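Local coordinates for Alpha/beta hydrolase fold protein (Nakamurella multipartita, PDB 4Y7D) that probably acts as a hydrolase of the alpha/beta hydrolase fold, although its substrate is not known, at residues A[52-57]-A[203-208]; A[66-71]-A[221-226]; A[92-97]-A[121-126]; A[128-133]-A[279-284]; A[240-245]-A[263-268]. All blocks are in the same frame, centred on the assembly; numbering follows the deposited sequence. Where two conformers were deposited one is given.

Interaction 1 of 5, residues A[52-57]-A[203-208]; sequences MARFLV and TLELAV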
# COMPACT_ATOMS: atom_id res chain seq x y z
N MSE A 52 7.06 2.84 -0.45
CA MSE A 52 5.94 3.71 -0.05
C MSE A 52 6.37 4.76 1.01
O MSE A 52 5.90 5.90 0.98
CB MSE A 52 4.80 2.91 0.54
CG MSE A 52 4.08 2.00 -0.46
SE MSE A 52 2.88 0.74 0.51
CE MSE A 52 1.77 2.02 1.46
N ALA A 53 7.24 4.35 1.94
CA ALA A 53 7.61 5.15 3.11
C ALA A 53 8.69 6.16 2.83
O ALA A 53 8.92 7.04 3.68
CB ALA A 53 8.09 4.26 4.23
N ARG A 54 9.41 6.07 1.70
CA ARG A 54 10.55 7.00 1.56
C ARG A 54 10.19 8.46 1.72
O ARG A 54 10.96 9.24 2.33
CB ARG A 54 11.31 6.85 0.23
CG ARG A 54 12.18 5.61 0.14
CD ARG A 54 13.05 5.70 -1.13
NE ARG A 54 13.85 4.50 -1.17
CZ ARG A 54 13.53 3.38 -1.84
NH1 ARG A 54 12.47 3.33 -2.64
NH2 ARG A 54 14.34 2.33 -1.75
N PHE A 55 9.07 8.88 1.15
CA PHE A 55 8.72 10.32 1.26
C PHE A 55 8.51 10.75 2.73
O PHE A 55 8.75 11.89 3.09
CB PHE A 55 7.51 10.67 0.37
CG PHE A 55 6.17 10.33 0.98
CD1 PHE A 55 5.65 9.03 0.92
CD2 PHE A 55 5.39 11.33 1.59
CE1 PHE A 55 4.41 8.74 1.46
CE2 PHE A 55 4.16 11.03 2.11
CZ PHE A 55 3.66 9.72 2.04
N LEU A 56 8.03 9.83 3.57
CA LEU A 56 7.77 10.12 4.97
C LEU A 56 9.07 10.35 5.72
O LEU A 56 9.24 11.33 6.47
CB LEU A 56 6.99 8.96 5.61
CG LEU A 56 5.54 8.79 5.16
CD1 LEU A 56 4.96 7.51 5.75
CD2 LEU A 56 4.63 9.95 5.50
N VAL A 57 10.03 9.47 5.46
CA VAL A 57 11.33 9.58 6.12
C VAL A 57 11.98 10.91 5.73
O VAL A 57 12.53 11.67 6.59
CB VAL A 57 12.21 8.37 5.73
CG1 VAL A 57 13.63 8.61 6.22
CG2 VAL A 57 11.61 7.03 6.27
N THR A 203 8.81 3.11 -8.95
CA THR A 203 8.09 2.29 -9.90
C THR A 203 8.72 0.90 -10.09
O THR A 203 8.02 -0.11 -10.17
CB THR A 203 7.92 3.02 -11.26
OG1 THR A 203 7.33 4.30 -11.04
CG2 THR A 203 7.03 2.21 -12.21
N LEU A 204 10.05 0.88 -10.21
CA LEU A 204 10.77 -0.37 -10.39
C LEU A 204 10.62 -1.28 -9.18
O LEU A 204 10.36 -2.51 -9.32
CB LEU A 204 12.25 -0.07 -10.68
CG LEU A 204 12.55 0.70 -11.95
CD1 LEU A 204 14.02 1.11 -11.99
CD2 LEU A 204 12.19 -0.08 -13.20
N GLU A 205 10.72 -0.70 -7.99
CA GLU A 205 10.56 -1.50 -6.77
C GLU A 205 9.18 -2.12 -6.66
O GLU A 205 9.05 -3.29 -6.32
CB GLU A 205 10.95 -0.69 -5.55
CG GLU A 205 12.46 -0.50 -5.54
CD GLU A 205 13.01 0.32 -4.39
OE1 GLU A 205 12.21 0.74 -3.55
OE2 GLU A 205 14.25 0.56 -4.37
N LEU A 206 8.14 -1.32 -6.95
CA LEU A 206 6.77 -1.81 -6.86
C LEU A 206 6.46 -2.81 -7.96
O LEU A 206 5.73 -3.81 -7.69
CB LEU A 206 5.76 -0.65 -6.84
CG LEU A 206 5.43 -0.15 -5.43
CD1 LEU A 206 4.71 -1.28 -4.70
CD2 LEU A 206 6.63 0.30 -4.63
N ALA A 207 7.04 -2.60 -9.15
CA ALA A 207 6.85 -3.59 -10.25
C ALA A 207 7.34 -4.99 -9.88
O ALA A 207 6.67 -6.02 -10.12
CB ALA A 207 7.52 -3.08 -11.52
N VAL A 208 8.52 -5.07 -9.30
CA VAL A 208 9.07 -6.34 -8.84
C VAL A 208 8.21 -6.95 -7.72
O VAL A 208 7.99 -8.17 -7.70
CB VAL A 208 10.54 -6.17 -8.41
CG1 VAL A 208 11.06 -7.43 -7.74
CG2 VAL A 208 11.39 -5.83 -9.62

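Interaction 2 of 5, residues A[66-71]-A[221-226]; sequences VDRPGY and DNDMDQ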
# COMPACT_ATOMS: atom_id res chain seq x y z
N VAL A 66 5.46 -2.94 7.98
CA VAL A 66 5.23 -4.35 8.27
C VAL A 66 5.31 -5.22 7.05
O VAL A 66 5.08 -4.73 5.94
CB VAL A 66 3.82 -4.60 8.88
CG1 VAL A 66 3.82 -4.18 10.33
CG2 VAL A 66 2.73 -3.90 8.08
N ASP A 67 5.60 -6.50 7.28
CA ASP A 67 5.23 -7.59 6.38
C ASP A 67 3.90 -8.12 6.92
O ASP A 67 3.84 -8.60 8.04
CB ASP A 67 6.27 -8.69 6.36
CG ASP A 67 7.48 -8.35 5.54
OD1 ASP A 67 7.29 -8.06 4.34
OD2 ASP A 67 8.64 -8.40 6.06
N ARG A 68 2.81 -8.01 6.15
CA ARG A 68 1.54 -8.55 6.59
C ARG A 68 1.61 -10.06 6.62
O ARG A 68 2.47 -10.67 5.95
CB ARG A 68 0.38 -8.04 5.74
CG ARG A 68 0.17 -6.53 5.91
CD ARG A 68 -1.18 -6.05 5.38
NE ARG A 68 -1.19 -6.13 3.91
CZ ARG A 68 -1.82 -7.07 3.22
NH1 ARG A 68 -1.71 -7.11 1.92
NH2 ARG A 68 -2.50 -8.00 3.86
N PRO A 69 0.75 -10.67 7.43
CA PRO A 69 0.74 -12.15 7.52
C PRO A 69 0.68 -12.84 6.18
O PRO A 69 -0.17 -12.48 5.33
CB PRO A 69 -0.49 -12.41 8.36
CG PRO A 69 -0.50 -11.24 9.33
CD PRO A 69 -0.14 -10.06 8.46
N GLY A 70 1.57 -13.84 6.01
CA GLY A 70 1.69 -14.59 4.79
C GLY A 70 2.70 -14.05 3.82
O GLY A 70 2.94 -14.69 2.79
N TYR A 71 3.28 -12.88 4.11
CA TYR A 71 4.30 -12.31 3.31
C TYR A 71 5.64 -12.34 4.02
O TYR A 71 5.79 -11.95 5.20
CB TYR A 71 3.97 -10.87 3.00
CG TYR A 71 2.74 -10.74 2.14
CD1 TYR A 71 2.82 -10.92 0.77
CD2 TYR A 71 1.47 -10.42 2.68
CE1 TYR A 71 1.73 -10.75 -0.03
CE2 TYR A 71 0.34 -10.26 1.87
CZ TYR A 71 0.49 -10.40 0.50
OH TYR A 71 -0.57 -10.22 -0.34
N ASP A 221 -2.72 -15.19 -1.67
CA ASP A 221 -3.90 -16.08 -1.75
C ASP A 221 -4.89 -15.79 -0.60
O ASP A 221 -6.10 -15.71 -0.78
CB ASP A 221 -3.45 -17.53 -1.66
CG ASP A 221 -2.78 -18.02 -2.94
OD1 ASP A 221 -2.87 -17.32 -3.97
OD2 ASP A 221 -2.21 -19.13 -2.93
N ASN A 222 -4.33 -15.57 0.59
CA ASN A 222 -5.15 -15.21 1.73
C ASN A 222 -5.91 -13.88 1.50
O ASN A 222 -7.11 -13.75 1.76
CB ASN A 222 -4.30 -15.07 2.99
CG ASN A 222 -5.14 -14.73 4.18
OD1 ASN A 222 -6.05 -15.47 4.50
ND2 ASN A 222 -4.90 -13.61 4.81
N ASP A 223 -5.21 -12.89 0.99
CA ASP A 223 -5.83 -11.57 0.73
C ASP A 223 -6.95 -11.73 -0.32
O ASP A 223 -8.06 -11.19 -0.18
CB ASP A 223 -4.82 -10.55 0.20
CG ASP A 223 -3.84 -10.04 1.22
OD1 ASP A 223 -4.01 -10.25 2.44
OD2 ASP A 223 -2.85 -9.40 0.76
N MSE A 224 -6.68 -12.48 -1.36
CA MSE A 224 -7.71 -12.64 -2.42
C MSE A 224 -8.93 -13.32 -1.85
O MSE A 224 -10.08 -12.99 -2.16
CB MSE A 224 -7.15 -13.38 -3.65
CG MSE A 224 -6.04 -12.56 -4.31
SE MSE A 224 -6.43 -10.73 -4.99
CE MSE A 224 -5.80 -9.58 -3.55
N ASP A 225 -8.72 -14.32 -1.00
CA ASP A 225 -9.83 -15.01 -0.40
C ASP A 225 -10.60 -14.11 0.58
O ASP A 225 -11.85 -14.05 0.56
CB ASP A 225 -9.35 -16.26 0.30
CG ASP A 225 -10.42 -16.91 1.08
OD1 ASP A 225 -11.47 -17.17 0.52
OD2 ASP A 225 -10.24 -17.17 2.27
N GLN A 226 -9.87 -13.36 1.41
CA GLN A 226 -10.51 -12.54 2.41
C GLN A 226 -11.24 -11.36 1.79
O GLN A 226 -12.31 -11.00 2.23
CB GLN A 226 -9.47 -12.01 3.41
CG GLN A 226 -8.95 -13.08 4.37
CD GLN A 226 -10.06 -13.64 5.21
OE1 GLN A 226 -10.86 -12.89 5.73
NE2 GLN A 226 -10.16 -14.92 5.30
O HOH W 1 -2.61 -11.78 4.32

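Interaction 3 of 5, residues A[92-97]-A[121-126]; sequences LFDALG and PDRVRA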
# COMPACT_ATOMS: atom_id res chain seq x y z
N LEU A 92 1.34 -4.99 17.84
CA LEU A 92 2.65 -4.49 17.48
C LEU A 92 2.94 -3.13 18.17
O LEU A 92 3.99 -2.93 18.74
CB LEU A 92 2.73 -4.35 15.96
CG LEU A 92 4.01 -3.71 15.41
CD1 LEU A 92 5.31 -4.36 15.84
CD2 LEU A 92 3.90 -3.65 13.90
N PHE A 93 1.96 -2.21 18.16
CA PHE A 93 2.13 -0.93 18.82
C PHE A 93 2.38 -1.19 20.32
O PHE A 93 3.26 -0.62 20.93
CB PHE A 93 0.85 -0.09 18.67
CG PHE A 93 0.62 0.50 17.26
CD1 PHE A 93 1.46 0.27 16.19
CD2 PHE A 93 -0.50 1.31 17.04
CE1 PHE A 93 1.18 0.80 14.93
CE2 PHE A 93 -0.79 1.86 15.82
CZ PHE A 93 0.05 1.59 14.73
N ASP A 94 1.62 -2.10 20.90
CA ASP A 94 1.85 -2.47 22.32
C ASP A 94 3.30 -2.95 22.53
O ASP A 94 3.99 -2.55 23.50
CB ASP A 94 0.92 -3.60 22.79
CG ASP A 94 -0.54 -3.20 22.93
OD1 ASP A 94 -0.86 -2.01 22.85
OD2 ASP A 94 -1.36 -4.13 23.14
N ALA A 95 3.77 -3.82 21.62
CA ALA A 95 5.12 -4.36 21.70
C ALA A 95 6.24 -3.33 21.48
O ALA A 95 7.38 -3.56 21.90
CB ALA A 95 5.30 -5.56 20.77
N LEU A 96 5.91 -2.20 20.85
CA LEU A 96 6.82 -1.07 20.71
C LEU A 96 6.60 -0.03 21.77
O LEU A 96 7.28 0.96 21.73
CB LEU A 96 6.68 -0.42 19.34
CG LEU A 96 6.90 -1.39 18.15
CD1 LEU A 96 6.59 -0.68 16.83
CD2 LEU A 96 8.30 -1.94 18.17
N GLY A 97 5.70 -0.25 22.73
CA GLY A 97 5.41 0.74 23.77
C GLY A 97 4.78 2.00 23.25
O GLY A 97 4.98 3.09 23.82
N PRO A 121 -9.73 3.09 17.34
CA PRO A 121 -9.55 4.52 17.02
C PRO A 121 -8.55 5.27 17.91
O PRO A 121 -7.88 6.19 17.45
CB PRO A 121 -10.98 5.09 17.21
CG PRO A 121 -11.59 4.17 18.24
CD PRO A 121 -11.12 2.81 17.77
N ASP A 122 -8.41 4.85 19.16
CA ASP A 122 -7.44 5.49 20.04
C ASP A 122 -5.97 5.28 19.60
O ASP A 122 -5.09 5.95 20.13
CB ASP A 122 -7.58 4.94 21.48
CG ASP A 122 -8.89 5.36 22.15
OD1 ASP A 122 -9.63 6.21 21.62
OD2 ASP A 122 -9.18 4.82 23.25
N ARG A 123 -5.73 4.31 18.73
CA ARG A 123 -4.38 3.94 18.28
C ARG A 123 -3.98 4.57 16.94
O ARG A 123 -2.83 4.43 16.51
CB ARG A 123 -4.26 2.43 18.12
CG ARG A 123 -4.75 1.60 19.28
CD ARG A 123 -4.21 2.00 20.62
NE ARG A 123 -2.78 1.71 20.84
CZ ARG A 123 -2.28 0.52 21.20
NH1 ARG A 123 -3.04 -0.55 21.31
NH2 ARG A 123 -0.98 0.40 21.42
N VAL A 124 -4.92 5.26 16.29
CA VAL A 124 -4.71 5.86 14.98
C VAL A 124 -4.82 7.41 15.06
O VAL A 124 -5.91 7.97 15.30
CB VAL A 124 -5.70 5.28 13.97
CG1 VAL A 124 -5.53 5.91 12.61
CG2 VAL A 124 -5.55 3.76 13.87
N ARG A 125 -3.69 8.09 14.90
CA ARG A 125 -3.63 9.55 14.92
C ARG A 125 -4.23 10.22 13.69
O ARG A 125 -4.83 11.32 13.76
CB ARG A 125 -2.17 10.02 15.05
CG ARG A 125 -1.48 9.63 16.35
CD ARG A 125 -0.69 10.80 16.97
NE ARG A 125 -0.08 10.43 18.26
CZ ARG A 125 -0.73 10.29 19.43
NH1 ARG A 125 -0.07 9.95 20.54
NH2 ARG A 125 -2.06 10.46 19.50
N ALA A 126 -4.05 9.57 12.54
CA ALA A 126 -4.44 10.07 11.22
C ALA A 126 -4.31 8.92 10.24
O ALA A 126 -3.51 7.99 10.44
CB ALA A 126 -3.56 11.22 10.82

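Interaction 4 of 5, residues A[128-133]-A[279-284]; sequences VSVAAV and LAFWVH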
# COMPACT_ATOMS: atom_id res chain seq x y z
N VAL A 128 -3.96 8.06 6.01
CA VAL A 128 -3.83 8.33 4.59
C VAL A 128 -4.05 7.04 3.84
O VAL A 128 -3.28 6.07 4.01
CB VAL A 128 -2.48 8.93 4.26
CG1 VAL A 128 -2.32 9.18 2.76
CG2 VAL A 128 -2.31 10.25 5.03
N SER A 129 -5.09 7.03 3.02
CA SER A 129 -5.55 5.83 2.36
C SER A 129 -5.51 6.03 0.86
O SER A 129 -6.34 6.74 0.26
CB SER A 129 -6.91 5.48 2.85
OG SER A 129 -7.36 4.32 2.23
N VAL A 130 -4.56 5.36 0.23
CA VAL A 130 -4.26 5.57 -1.21
C VAL A 130 -4.88 4.40 -1.98
O VAL A 130 -4.51 3.25 -1.74
CB VAL A 130 -2.76 5.61 -1.42
CG1 VAL A 130 -2.40 5.92 -2.87
CG2 VAL A 130 -2.15 6.67 -0.48
N ALA A 131 -5.79 4.73 -2.90
CA ALA A 131 -6.41 3.73 -3.80
C ALA A 131 -6.61 2.41 -3.08
O ALA A 131 -6.13 1.36 -3.53
CB ALA A 131 -5.58 3.57 -5.06
N ALA A 132 -7.34 2.45 -1.97
CA ALA A 132 -7.40 1.34 -1.03
C ALA A 132 -8.70 0.57 -1.14
O ALA A 132 -9.79 1.16 -1.26
CB ALA A 132 -7.20 1.82 0.39
N VAL A 133 -8.59 -0.74 -1.02
CA VAL A 133 -9.76 -1.57 -0.98
C VAL A 133 -10.57 -1.28 0.30
O VAL A 133 -10.11 -1.51 1.41
CB VAL A 133 -9.40 -3.06 -1.09
CG1 VAL A 133 -10.63 -3.94 -0.91
CG2 VAL A 133 -8.74 -3.38 -2.43
N LEU A 279 -0.46 3.98 -9.21
CA LEU A 279 0.75 4.51 -8.57
C LEU A 279 0.74 6.04 -8.46
O LEU A 279 1.73 6.65 -8.02
CB LEU A 279 2.01 4.12 -9.38
CG LEU A 279 2.49 2.66 -9.26
CD1 LEU A 279 1.54 1.66 -9.85
CD2 LEU A 279 3.87 2.51 -9.89
N ALA A 280 -0.35 6.67 -8.84
CA ALA A 280 -0.40 8.14 -8.89
C ALA A 280 0.14 8.93 -7.69
O ALA A 280 0.77 9.96 -7.87
CB ALA A 280 -1.83 8.58 -9.19
N PHE A 281 -0.14 8.49 -6.48
CA PHE A 281 0.23 9.26 -5.28
C PHE A 281 1.76 9.45 -5.25
O PHE A 281 2.22 10.43 -4.70
CB PHE A 281 -0.29 8.53 -4.05
CG PHE A 281 0.09 9.13 -2.72
CD1 PHE A 281 -0.44 10.31 -2.28
CD2 PHE A 281 0.98 8.45 -1.87
CE1 PHE A 281 -0.14 10.78 -1.02
CE2 PHE A 281 1.32 8.97 -0.62
CZ PHE A 281 0.74 10.12 -0.20
N TRP A 282 2.52 8.52 -5.84
CA TRP A 282 3.96 8.61 -5.93
C TRP A 282 4.49 9.09 -7.26
O TRP A 282 5.56 9.71 -7.27
CB TRP A 282 4.65 7.29 -5.57
CG TRP A 282 4.44 6.91 -4.11
CD1 TRP A 282 5.25 7.23 -3.04
CD2 TRP A 282 3.36 6.14 -3.58
NE1 TRP A 282 4.75 6.69 -1.89
CE2 TRP A 282 3.59 6.02 -2.18
CE3 TRP A 282 2.23 5.53 -4.14
CZ2 TRP A 282 2.71 5.37 -1.35
CZ3 TRP A 282 1.36 4.86 -3.30
CH2 TRP A 282 1.62 4.78 -1.91
N VAL A 283 3.81 8.81 -8.35
CA VAL A 283 4.39 9.09 -9.67
C VAL A 283 3.65 10.10 -10.56
O VAL A 283 4.15 10.47 -11.61
CB VAL A 283 4.65 7.78 -10.47
CG1 VAL A 283 5.45 6.80 -9.61
CG2 VAL A 283 3.36 7.18 -11.03
N HIS A 284 2.48 10.58 -10.14
CA HIS A 284 1.68 11.51 -10.97
C HIS A 284 2.38 12.86 -10.93
O HIS A 284 2.97 13.23 -9.90
CB HIS A 284 0.26 11.57 -10.43
CG HIS A 284 -0.68 12.41 -11.23
ND1 HIS A 284 -0.68 13.79 -11.16
CD2 HIS A 284 -1.63 12.09 -12.14
CE1 HIS A 284 -1.58 14.28 -11.98
NE2 HIS A 284 -2.18 13.27 -12.58

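Interaction 5 of 5, residues A[240-245]-A[263-268]; sequences APTLVV and AQIAGS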
# COMPACT_ATOMS: atom_id res chain seq x y z
N ALA A 240 -10.64 9.25 12.84
CA ALA A 240 -9.34 9.86 12.54
C ALA A 240 -9.47 10.84 11.40
O ALA A 240 -10.22 10.58 10.48
CB ALA A 240 -8.33 8.79 12.13
N PRO A 241 -8.66 11.91 11.43
CA PRO A 241 -8.47 12.78 10.28
C PRO A 241 -7.91 11.96 9.16
O PRO A 241 -6.99 11.13 9.39
CB PRO A 241 -7.42 13.79 10.77
CG PRO A 241 -7.50 13.76 12.22
CD PRO A 241 -7.85 12.35 12.58
N THR A 242 -8.54 12.05 7.97
CA THR A 242 -8.36 11.05 6.91
C THR A 242 -8.26 11.72 5.57
O THR A 242 -9.08 12.60 5.26
CB THR A 242 -9.49 9.98 6.89
OG1 THR A 242 -9.47 9.18 8.08
CG2 THR A 242 -9.33 9.02 5.72
N LEU A 243 -7.22 11.33 4.81
CA LEU A 243 -7.01 11.77 3.46
C LEU A 243 -7.12 10.53 2.60
O LEU A 243 -6.40 9.58 2.82
CB LEU A 243 -5.63 12.42 3.31
CG LEU A 243 -5.08 12.67 1.93
CD1 LEU A 243 -5.98 13.62 1.16
CD2 LEU A 243 -3.64 13.22 2.04
N VAL A 244 -8.01 10.57 1.62
CA VAL A 244 -8.25 9.49 0.66
C VAL A 244 -7.77 9.99 -0.72
O VAL A 244 -8.15 11.09 -1.12
CB VAL A 244 -9.73 9.17 0.59
CG1 VAL A 244 -9.96 7.96 -0.29
CG2 VAL A 244 -10.30 8.91 1.99
N VAL A 245 -6.92 9.23 -1.38
CA VAL A 245 -6.27 9.64 -2.64
C VAL A 245 -6.59 8.63 -3.74
O VAL A 245 -6.30 7.43 -3.57
CB VAL A 245 -4.75 9.77 -2.50
CG1 VAL A 245 -4.12 10.27 -3.80
CG2 VAL A 245 -4.39 10.66 -1.33
N ALA A 263 -17.05 8.97 1.57
CA ALA A 263 -18.44 9.18 1.94
C ALA A 263 -18.74 8.58 3.28
O ALA A 263 -19.65 9.02 3.96
CB ALA A 263 -19.36 8.62 0.86
N GLN A 264 -18.00 7.54 3.67
CA GLN A 264 -18.23 6.88 4.96
C GLN A 264 -17.54 7.59 6.12
O GLN A 264 -18.02 7.54 7.25
CB GLN A 264 -17.72 5.44 4.99
CG GLN A 264 -18.33 4.52 3.94
CD GLN A 264 -19.82 4.73 3.80
OE1 GLN A 264 -20.59 4.41 4.69
NE2 GLN A 264 -20.23 5.34 2.67
N ILE A 265 -16.36 8.15 5.86
CA ILE A 265 -15.51 8.68 6.94
C ILE A 265 -15.78 10.16 7.09
O ILE A 265 -15.36 10.98 6.27
CB ILE A 265 -14.02 8.42 6.66
CG1 ILE A 265 -13.80 6.89 6.58
CG2 ILE A 265 -13.18 8.97 7.81
CD1 ILE A 265 -12.42 6.48 6.10
N ALA A 266 -16.53 10.50 8.13
CA ALA A 266 -16.91 11.87 8.39
C ALA A 266 -15.68 12.76 8.48
O ALA A 266 -14.68 12.41 9.15
CB ALA A 266 -17.79 11.96 9.64
N GLY A 267 -15.74 13.91 7.82
CA GLY A 267 -14.63 14.89 7.88
C GLY A 267 -13.45 14.55 6.99
O GLY A 267 -12.47 15.27 6.95
N SER A 268 -13.51 13.42 6.26
CA SER A 268 -12.43 13.03 5.35
C SER A 268 -12.34 13.94 4.16
O SER A 268 -13.29 14.65 3.81
CB SER A 268 -12.57 11.54 4.90
OG SER A 268 -13.65 11.41 4.03
O HOH W 2 -11.81 12.44 9.06
O HOH W 3 -9.82 14.74 7.75

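Interaction 1 of 5, residues A[52-57]-A[203-208]
Arg54 and Glu205 form a salt bridge between two helices of the alpha/beta hydrolase fold, a worked case of a two-nitrogen ion pair at the surface. Arg54 NH1 gives the shortest bond, 2.8 Å to Glu205 OE1, fairly straight at 160° at the hydrogen; the oxygen lies close to the guanidinium plane but is approached from above its own carboxylate plane. The second nitrogen, Arg54 NH2, reaches Glu205 OE2 on its syn lone pair at 3.2 Å, with OE2 tilted out of the guanidinium plane, and adds a weak bond to OE1. The grip is thus end-on, NH1 and NH2 taking one oxygen each, yet the two flat groups are turned 52° against each other. Both chains run extended beyond CG (Arg54 chi3 -179°), so that the charged ends meet well away from the two backbones. Helix 46-58, bearing Arg54, and helix 197-209, bearing Glu205, also meet beyond this pair, where Glu205 and Leu206 pack on Ala51 and Leu206 reaches Ala48. Deeper in, Met52, a selenomethionine, and Leu206 both lie against Trp106 of strand 101-106, while the carbonyl O of Met52 accepts a hydrogen bond from Trp282 NE1.

Interaction 2 of 5, residues A[66-71]-A[221-226]
A type II beta turn, Arg68 to Tyr71, in the loop after strand 62-66 meets helix 217-227 through the carboxylate of Asp223. Arg68 holds that group end-on: NH1 bonds Asp223 OD2 at 2.8 Å and NH2 bonds Asp223 OD1 at 3.1 Å, the latter almost straight at 175°. Both oxygens lie in the guanidinium plane and are met on their syn sides, though somewhat out of the carboxylate plane, with the two planes only 25° apart. Tyr71 OH donates a further bond of 2.7 Å to Asp223 OD2, from the carboxylate face opposite to Arg68 NH1. Two donors therefore grip this buried oxygen, and Ser42 OG is hydrogen-bonded to it as well, which would probably favour the ionised form. The bend in the Arg68 chain (chi3 -70°) turns its guanidinium toward the helix; NE and NH1 also bond the carbonyls of His40 and Gly41, and NH2 bonds Gln85, so the group is fixed in rotation. A water bridges the Pro69 carbonyl, Asn222 ND2 and Asp223 OD1. The result is a buried two-nitrogen arginine-aspartate salt bridge, tying a loop at the end of a sheet strand to a helix inserted between later strands of an alpha/beta hydrolase.

Interaction 3 of 5, residues A[92-97]-A[121-126]
Arg123 folds its guanidinium against two neighbours on helix 82-95, one charged and one aromatic. Its NH2 bonds Asp94 OD1 at 2.8 Å, meeting that oxygen nearly along its C-O axis, and NH1 adds a weak bond to the same atom. Both nitrogens thus converge on one carboxylate oxygen rather than taking one each, and the carboxylate lies only 17° from the guanidinium plane, at its edge. Phe93 supplies the other surface. Its CB comes within 3.3 Å of Arg123 NH2, and CD2 lies over one face of the guanidinium; the ring itself stands steeply to that group, 72° from its plane. Farther along, the edge of the ring faces the Arg123 backbone, with Phe93 CE2 3.4 Å from Arg123 O.

Double bends in the Arg123 chain, at chi2 and at chi3 (-70°), curl the guanidinium back toward the connection between helix 82-95 and strand 101-106 of the alpha/beta hydrolase sheet. There NE bonds the carbonyl of Ala99 and NH2 that of Leu98, so these direct bonds to backbone carbonyls fix how the guanidinium is turned. A leucine in place of Arg123 would probably leave Asp94 without its charged mate and the carbonyls of Leu98 and Ala99 without these donors. Helix 82-95 closes just beyond Asp94 in a Schellman motif: Gly97, at positive phi, sends its N back to Asp94 O at 3.0 Å. Arg123 itself ends a short 3-10 segment before strand 124-130, and its backbone pairs with Ala101, against which Phe93 also packs.

Interaction 4 of 5, residues A[128-133]-A[279-284]
Val130 lays one methyl over the ring of Phe281 and presses the other into the corner beside it. CG2 sits over the ring face as a CH-pi contact, 4.0 Å from the Phe281 centroid and 17° off the ring normal, displaced toward the CG and CD2 side. CG1 meets the base of the same side chain, 3.6 Å from Phe281 CB, and also reaches Trp282 CZ3 at 3.9 Å. With CG1 anti to the backbone N (chi1 -176°), the two methyls of Val130 are divided between these targets. One strand position earlier on this face, Val128 CG1 makes a looser contact of 4.4 Å with Phe281 CZ. The two aromatics also pack on each other, Phe281 CD2 lying 3.4 Å above the plane of the Trp282 ring, over its centre. Strand 124-130 of the central sheet is covered here by the short helix 280-283, while helix 288-299 adds Ala294, which touches both Val128 and Phe281. Phe55, from helix 46-58, meets the Phe281 ring edge-to-face. Across the two segments the contact is purely apolar, with no hydrogen bond between them; it therefore rests on van der Waals packing of methyls and rings in the buried core of the alpha/beta hydrolase fold.

Interaction 5 of 5, residues A[240-245]-A[263-268]
Ala240 O takes a 2.9 Å bond from Thr242 OG1, the donor standing above the carbonyl plane, and a water lies 2.8 Å from Ala240 O and also within hydrogen-bonding distance of Ala266 O. That water links the start of strand 242-247 to the turn after helix 255-264; a second water accepts from Thr242 N and lies 2.8 Å from Gly267 O. Direct contact is mostly apolar. Ile265 CG2 lies 3.7 Å from Thr242 OG1 and close to its CB, while Ile265 CD1 approaches the Thr242 methyl; the two side chains cross at about a right angle. With OG1 anti to the carbonyl carbon (chi1 -65°), Thr242 bonds back to Ala240 and leaves CG2 for Ile265 and the Ser268 CB. A glycine instead of Thr242 would probably open a gap beside Ile265 and leave Ala240 O one donor short. Thr242 O meets Ser268 CA at 3.4 Å, a CA-H...O contact. The Ile265 to Ser268 turn is type II, with Gly267 at positive phi. It completes the beta-alpha-beta crossover from strand 242-247 through helix 255-264 to the edge strand 269-273, with Ile265 also packed on Leu235 and Ile238, and helix 288-299 against Leu243.

All five contacts belong to one alpha/beta hydrolase domain, gathered round its mixed eight-stranded sheet. Interactions 3, 4 and 5 share two neighbouring strands: 124-130 serves interactions 3 and 4, and 242-247, hydrogen-bonded beside it, serves interaction 5, whose centre lies about 14 Å from that of interaction 4. Interaction 1 touches interaction 4 through Met52 and Phe55, centres about 11 Å apart. Interaction 2, its centre about 19 Å from that of interaction 1, touches interaction 3 where Val66 meets Leu92. Along the chain, interaction 3 is nested inside the loops closed by interactions 1 and 2, and interaction 5 inside that of interaction 4; interactions 1, 2 and 4 cross one another, so early and late parts of the chain are interlocked.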